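PDB 4OVQ: TRAP dicarboxylate ABC transporter, substrate-binding protein from Roseobacter denitrificans, which binds beta-D-glucuronate and probably serves as the periplasmic solute-binding component of a TRAP transport system. Local coordinates for residues 47-50 with 51-55; 206-209 with 210-213. One frame throughout, in Å; residues are numbered along the deposited sequence.

Overall arrangement
Both contacts are local and lie at helix ends, but in different settings. Interaction 1 is the C-terminal end of helix 37-52, about 27 Å from the centre of the chain. It is partly buried and far from the sugar site. Interaction 2 is the buried start of helix 209-214, where strand 204-207 runs into it, about 11 Å from the chain centre. Its side chains touch the bound glucuronate. Interaction 1 ties up carbonyls left at a helix end; in interaction 2 an asparagine side chain caps a backbone N-H at a helix start. Their centres are about 32 Å apart, and their nearest atoms about 21 Å. Each packs against a different part of long helix 248-282.

Interaction 1 (47-50 with 51-55); sequences ELLA and VKTGG
Thr-53 packs back over Leu-49, one turn earlier, at the end of helix 37-52. Its CG2 lies 3.9 Å from Leu-49 CD1, and the two side chains cross obliquely. The Thr-53 hydroxyl sits between its own backbone N and carbonyl carbon (chi1 72°). This places Thr-53 OG1 2.9 Å from Leu-49 O, to which it donates. Thr-53 N donates to the same oxygen from the opposite face of the carbonyl plane, so two bonds grip Leu-49 O. Thr-53 OG1 is also hydrogen-bonded to Tyr-57 N. A valine here would lack the hydroxyl and would probably leave Leu-49 O with one donor fewer and Tyr-57 N without this partner.

Beyond Thr-53 the chain closes a Schellman motif. Gly-54, at positive phi, is the C-prime residue. Gly-55 N bonds Ala-50 O at 2.9 Å, and Gly-54 N bonds Val-51 O. The Lys-52 chain runs alongside Leu-48, with CE 4.2 Å from Leu-48 CB. Its NZ makes salt bridges to Glu-256 and Glu-260.

Those glutamates belong to helix 248-282. Leu-48, Leu-49 and Thr-53 also rest on that helix. The turn leads from helix 37-52 to strand 58-62 in a beta-alpha-beta unit that starts with strand 25-29.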
ATOM      1  N   GLU A  47      19.836  -7.231   6.346  1.00  9.47           N
ATOM      2  CA  GLU A  47      21.292  -7.238   6.208  1.00  9.73           C
ATOM      3  C   GLU A  47      21.936  -5.995   6.830  1.00  9.41           C
ATOM      4  O   GLU A  47      22.868  -6.100   7.623  1.00  9.71           O
ATOM      5  CB  GLU A  47      21.650  -7.302   4.749  1.00  9.78           C
ATOM      6  CG  GLU A  47      23.137  -7.365   4.567  1.00 10.10           C
ATOM      7  CD  GLU A  47      23.520  -7.422   3.125  1.00 11.64           C
ATOM      8  OE1 GLU A  47      22.725  -7.018   2.268  1.00 14.22           O
ATOM      9  OE2 GLU A  47      24.624  -7.876   2.808  1.00 10.65           O
ATOM     10  N   LEU A  48      21.356  -4.839   6.532  1.00  8.87           N
ATOM     11  CA  LEU A  48      21.903  -3.578   7.047  1.00  9.65           C
ATOM     12  C   LEU A  48      21.711  -3.433   8.555  1.00  9.45           C
ATOM     13  O   LEU A  48      22.574  -2.865   9.226  1.00  9.64           O
ATOM     14  CB  LEU A  48      21.280  -2.384   6.351  1.00  8.93           C
ATOM     15  CG  LEU A  48      21.731  -2.183   4.909  1.00  9.80           C
ATOM     16  CD1 LEU A  48      20.933  -1.107   4.225  1.00 10.15           C
ATOM     17  CD2 LEU A  48      23.272  -1.919   4.845  1.00  9.49           C
ATOM     18  N   LEU A  49      20.612  -3.946   9.103  1.00  9.51           N
ATOM     19  CA  LEU A  49      20.428  -3.991  10.551  1.00 10.49           C
ATOM     20  C   LEU A  49      21.570  -4.760  11.219  1.00 11.19           C
ATOM     21  O   LEU A  49      22.200  -4.271  12.155  1.00 12.09           O
ATOM     22  CB  LEU A  49      19.083  -4.651  10.886  1.00 10.56           C
ATOM     23  CG  LEU A  49      18.839  -4.886  12.362  1.00 14.06           C
ATOM     24  CD1 LEU A  49      18.575  -3.516  13.042  1.00 13.87           C
ATOM     25  CD2 LEU A  49      17.667  -5.819  12.529  1.00 15.23           C
ATOM     26  N   ALA A  50      21.878  -5.951  10.700  1.00  9.78           N
ATOM     27  CA  ALA A  50      22.952  -6.757  11.283  1.00 10.77           C
ATOM     28  C   ALA A  50      24.311  -6.094  11.125  1.00 10.92           C
ATOM     29  O   ALA A  50      25.140  -6.144  12.023  1.00 12.46           O
ATOM     30  CB  ALA A  50      22.947  -8.162  10.690  1.00 11.47           C
ATOM     31  N   VAL A  51      24.559  -5.466   9.977  1.00 10.07           N
ATOM     32  CA  VAL A  51      25.813  -4.740   9.781  1.00 10.08           C
ATOM     33  C   VAL A  51      25.960  -3.545  10.730  1.00 12.47           C
ATOM     34  O   VAL A  51      26.963  -3.437  11.448  1.00 13.31           O
ATOM     35  CB  VAL A  51      25.974  -4.283   8.307  1.00  9.78           C
ATOM     36  CG1 VAL A  51      27.173  -3.313   8.164  1.00 13.60           C
ATOM     37  CG2 VAL A  51      26.119  -5.528   7.398  1.00 11.33           C
ATOM     38  N   LYS A  52      24.946  -2.700  10.791  1.00 11.96           N
ATOM     39  CA  LYS A  52      25.090  -1.423  11.498  1.00 11.98           C
ATOM     40  C   LYS A  52      25.032  -1.592  13.018  1.00 22.22           C
ATOM     41  O   LYS A  52      25.521  -0.731  13.756  1.00 19.95           O
ATOM     42  CB  LYS A  52      24.042  -0.416  11.035  1.00 14.34           C
ATOM     43  CG  LYS A  52      24.145   0.017   9.599  1.00 12.71           C
ATOM     44  CD  LYS A  52      23.049   0.995   9.252  1.00 11.60           C
ATOM     45  CE  LYS A  52      22.929   1.240   7.790  1.00 13.25           C
ATOM     46  NZ  LYS A  52      24.107   1.889   7.168  1.00 14.62           N
ATOM     47  N   THR A  53      24.451  -2.700  13.472  1.00 14.26           N
ATOM     48  CA  THR A  53      24.408  -3.007  14.911  1.00 14.60           C
ATOM     49  C   THR A  53      25.496  -3.992  15.329  1.00 18.61           C
ATOM     50  O   THR A  53      25.469  -4.537  16.439  1.00 21.07           O
ATOM     51  CB  THR A  53      23.029  -3.558  15.355  1.00 13.62           C
ATOM     52  OG1 THR A  53      22.829  -4.902  14.880  1.00 14.67           O
ATOM     53  CG2 THR A  53      21.888  -2.647  14.914  1.00 19.95           C
ATOM     54  N   GLY A  54      26.463  -4.245  14.453  1.00 17.39           N
ATOM     55  CA  GLY A  54      27.495  -5.240  14.718  1.00 20.37           C
ATOM     56  C   GLY A  54      26.998  -6.596  15.181  1.00 20.18           C
ATOM     57  O   GLY A  54      27.663  -7.270  15.976  1.00 28.07           O
ATOM     58  N   GLY A  55      25.839  -7.011  14.693  1.00 19.27           N
ATOM     59  CA  GLY A  55      25.306  -8.322  15.012  1.00 20.00           C
ATOM     60  C   GLY A  55      24.445  -8.368  16.266  1.00 14.03           C
ATOM     61  O   GLY A  55      23.864  -9.391  16.583  1.00 19.95           O
TER

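Interaction 2 (206-209 with 210-213); sequences ENNW and PSYE. With BDP (beta-D-glucopyranuronic acid), chain C.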
ATOM      1  N   GLU A 206      -7.978  -4.121  -8.148  1.00 10.58           N
ATOM      2  CA  GLU A 206      -7.188  -2.948  -8.491  1.00 10.84           C
ATOM      3  C   GLU A 206      -5.840  -3.000  -7.781  1.00 11.25           C
ATOM      4  O   GLU A 206      -5.746  -3.453  -6.630  1.00  9.90           O
ATOM      5  CB  GLU A 206      -7.960  -1.663  -8.177  1.00  9.43           C
ATOM      6  CG  GLU A 206      -8.678  -1.601  -6.832  1.00 10.78           C
ATOM      7  CD  GLU A 206      -7.758  -1.239  -5.655  1.00 10.57           C
ATOM      8  OE1 GLU A 206      -7.727  -2.021  -4.662  1.00  8.09           O
ATOM      9  OE2 GLU A 206      -7.085  -0.176  -5.702  1.00 10.43           O
ATOM     10  N   ASN A 207      -4.788  -2.566  -8.479  1.00 11.51           N
ATOM     11  CA  ASN A 207      -3.465  -2.620  -7.909  1.00  9.12           C
ATOM     12  C   ASN A 207      -2.441  -1.991  -8.820  1.00 14.28           C
ATOM     13  O   ASN A 207      -2.765  -1.556  -9.904  1.00 13.43           O
ATOM     14  CB  ASN A 207      -3.058  -4.055  -7.571  1.00 11.46           C
ATOM     15  CG  ASN A 207      -2.344  -4.131  -6.243  1.00 12.94           C
ATOM     16  OD1 ASN A 207      -1.357  -3.420  -6.050  1.00 12.28           O
ATOM     17  ND2 ASN A 207      -2.851  -4.934  -5.309  1.00  9.75           N
ATOM     18  N   ASN A 208      -1.203  -1.921  -8.347  1.00 12.39           N
ATOM     19  CA  ASN A 208      -0.108  -1.413  -9.179  1.00 13.87           C
ATOM     20  C   ASN A 208       0.354  -2.483 -10.192  1.00 12.19           C
ATOM     21  O   ASN A 208      -0.047  -3.644 -10.132  1.00 13.72           O
ATOM     22  CB  ASN A 208       1.037  -0.970  -8.279  1.00 10.89           C
ATOM     23  CG  ASN A 208       1.466  -2.047  -7.292  1.00  9.53           C
ATOM     24  OD1 ASN A 208       1.658  -3.201  -7.641  1.00 11.94           O
ATOM     25  ND2 ASN A 208       1.619  -1.656  -6.014  1.00 10.58           N
ATOM     26  N   TRP A 209       1.209  -2.091 -11.143  1.00 15.38           N
ATOM     27  CA  TRP A 209       1.676  -3.049 -12.146  1.00 15.32           C
ATOM     28  C   TRP A 209       2.387  -4.261 -11.572  1.00  9.74           C
ATOM     29  O   TRP A 209       2.120  -5.388 -11.975  1.00 13.77           O
ATOM     30  CB  TRP A 209       2.604  -2.412 -13.186  1.00 16.59           C
ATOM     31  CG  TRP A 209       1.946  -1.490 -14.137  1.00 18.85           C
ATOM     32  CD1 TRP A 209       2.013  -0.137 -14.121  1.00 19.93           C
ATOM     33  CD2 TRP A 209       1.144  -1.844 -15.274  1.00 20.86           C
ATOM     34  NE1 TRP A 209       1.302   0.389 -15.172  1.00 20.88           N
ATOM     35  CE2 TRP A 209       0.761  -0.639 -15.900  1.00 17.68           C
ATOM     36  CE3 TRP A 209       0.704  -3.057 -15.817  1.00 23.74           C
ATOM     37  CZ2 TRP A 209      -0.039  -0.612 -17.056  1.00 21.19           C
ATOM     38  CZ3 TRP A 209      -0.097  -3.025 -16.962  1.00 18.91           C
ATOM     39  CH2 TRP A 209      -0.451  -1.805 -17.565  1.00 19.79           C
ATOM     40  N   PRO A 210       3.327  -4.060 -10.633  1.00  9.48           N
ATOM     41  CA  PRO A 210       4.056  -5.227 -10.127  1.00 13.78           C
ATOM     42  C   PRO A 210       3.207  -6.285  -9.389  1.00 13.85           C
ATOM     43  O   PRO A 210       3.488  -7.481  -9.461  1.00 12.16           O
ATOM     44  CB  PRO A 210       5.121  -4.600  -9.217  1.00 14.95           C
ATOM     45  CG  PRO A 210       5.308  -3.218  -9.768  1.00 18.08           C
ATOM     46  CD  PRO A 210       3.919  -2.802 -10.163  1.00 13.81           C
ATOM     47  N   SER A 211       2.178  -5.844  -8.676  1.00 15.19           N
ATOM     48  CA  SER A 211       1.277  -6.779  -7.992  1.00 15.00           C
ATOM     49  C   SER A 211       0.384  -7.493  -8.998  1.00 10.35           C
ATOM     50  O   SER A 211       0.150  -8.679  -8.887  1.00 11.06           O
ATOM     51  CB  SER A 211       0.388  -6.052  -6.988  1.00 12.87           C
ATOM     52  OG  SER A 211       1.076  -5.709  -5.798  1.00 16.66           O
ATOM     53  N   TYR A 212      -0.109  -6.749  -9.978  1.00 13.06           N
ATOM     54  CA  TYR A 212      -0.971  -7.307 -11.024  1.00 12.87           C
ATOM     55  C   TYR A 212      -0.221  -8.429 -11.722  1.00 17.90           C
ATOM     56  O   TYR A 212      -0.760  -9.495 -11.997  1.00 15.80           O
ATOM     57  CB  TYR A 212      -1.307  -6.210 -12.014  1.00 14.01           C
ATOM     58  CG  TYR A 212      -2.104  -6.573 -13.249  1.00 14.88           C
ATOM     59  CD1 TYR A 212      -3.337  -7.214 -13.148  1.00 13.70           C
ATOM     60  CD2 TYR A 212      -1.666  -6.197 -14.528  1.00 15.82           C
ATOM     61  CE1 TYR A 212      -4.076  -7.493 -14.272  1.00 16.08           C
ATOM     62  CE2 TYR A 212      -2.404  -6.506 -15.655  1.00 16.72           C
ATOM     63  CZ  TYR A 212      -3.600  -7.148 -15.515  1.00 16.97           C
ATOM     64  OH  TYR A 212      -4.321  -7.419 -16.648  1.00 17.01           O
ATOM     65  N   GLU A 213       1.066  -8.191 -11.951  1.00 15.42           N
ATOM     66  CA  GLU A 213       1.893  -9.169 -12.612  1.00 16.95           C
ATOM     67  C   GLU A 213       2.287 -10.328 -11.683  1.00 16.15           C
ATOM     68  O   GLU A 213       2.025 -11.480 -12.000  1.00 24.65           O
ATOM     69  CB  GLU A 213       3.101  -8.446 -13.227  1.00 17.85           C
ATOM     70  CG  GLU A 213       4.033  -9.317 -14.005  1.00 24.35           C
ATOM     71  CD  GLU A 213       5.207  -9.744 -13.167  1.00 26.42           C
ATOM     72  OE1 GLU A 213       5.955  -8.868 -12.667  1.00 26.39           O
ATOM     73  OE2 GLU A 213       5.347 -10.952 -12.964  1.00 34.00           O
TER
HETATM   74  C1  BDP C 402      -0.187  -4.237  -2.840  1.00  7.53           C
HETATM   75  C2  BDP C 402       0.494  -3.951  -1.527  1.00  6.68           C
HETATM   76  C3  BDP C 402       0.257  -5.107  -0.657  1.00  5.36           C
HETATM   77  C4  BDP C 402      -1.208  -5.315  -0.459  1.00  6.15           C
HETATM   78  C5  BDP C 402      -1.895  -5.508  -1.791  1.00  7.19           C
HETATM   79  C6  BDP C 402      -3.418  -5.675  -1.664  1.00  6.28           C
HETATM   80  O2  BDP C 402       1.927  -3.864  -1.838  1.00  7.35           O
HETATM   81  O3  BDP C 402       0.798  -4.709   0.658  1.00  6.19           O
HETATM   82  O4  BDP C 402      -1.437  -6.501   0.413  1.00  6.66           O
HETATM   83  O5  BDP C 402      -1.632  -4.419  -2.666  1.00  6.88           O
HETATM   84  O6A BDP C 402      -3.886  -6.293  -0.663  1.00  8.44           O
HETATM   85  O1  BDP C 402      -0.057  -3.194  -3.762  1.00  7.09           O
HETATM   86  O6B BDP C 402      -4.063  -5.303  -2.675  1.00  7.81           O
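Asn-208 is the N-cap of helix 209-214, accepting from Ser-211 N. Asn-208 OD1 lies 2.9 Å from Ser-211 N, and the N-H meets it nearly along the C=O axis (175° at the oxygen). CG of Asn-208 stands between its own backbone N and carbonyl carbon (chi1 52°), which turns the amide oxygen towards the first turn. The other end of the amide is also used: Asn-208 ND2 donates to Ala-143 O and lies 3.2 Å from O1 of the glucuronate.

Asn-207 uses both ends of its amide on the sugar. Asn-207 ND2 donates to the ring oxygen O5 of the glucuronate at 3.0 Å. Asn-207 ND2 also lies 2.9 Å from O6B of the sugar carboxylate. Asn-207 OD1 accepts from the sugar O1 at 2.6 Å. Asn-207 OD1 also takes the hydrogen of Asn-208 N in its plane, on a lone pair, at 2.7 Å. This second bond probably helps fix the amide rotation, with its oxygen turned to the sugar hydroxyl. Ser-211 OG makes at most weak bonds to OD1 of either asparagine; its stronger partner is Tyr-36 OH.

Further along the turn, Tyr-212 N bonds Asn-208 O and Glu-213 N bonds Trp-209 O. The Trp-209 and Tyr-212 side chains lie side by side and point the same way, with CE3 of Trp-209 4.1 Å from CD2 of Tyr-212. Tyr-212 OH bonds Ala-221 O. Glu-213 OE1 is held by Ser-276 and Arg-272.

His-32, Gln-70, Arg-146, Arg-167 and Glu-234 also hydrogen-bond the sugar. Asn-207 ends strand 204-207, which pairs with strand 146-150. Helix 209-214 packs against helix 248-282, where Asn-208 and Pro-210 touch Trp-269.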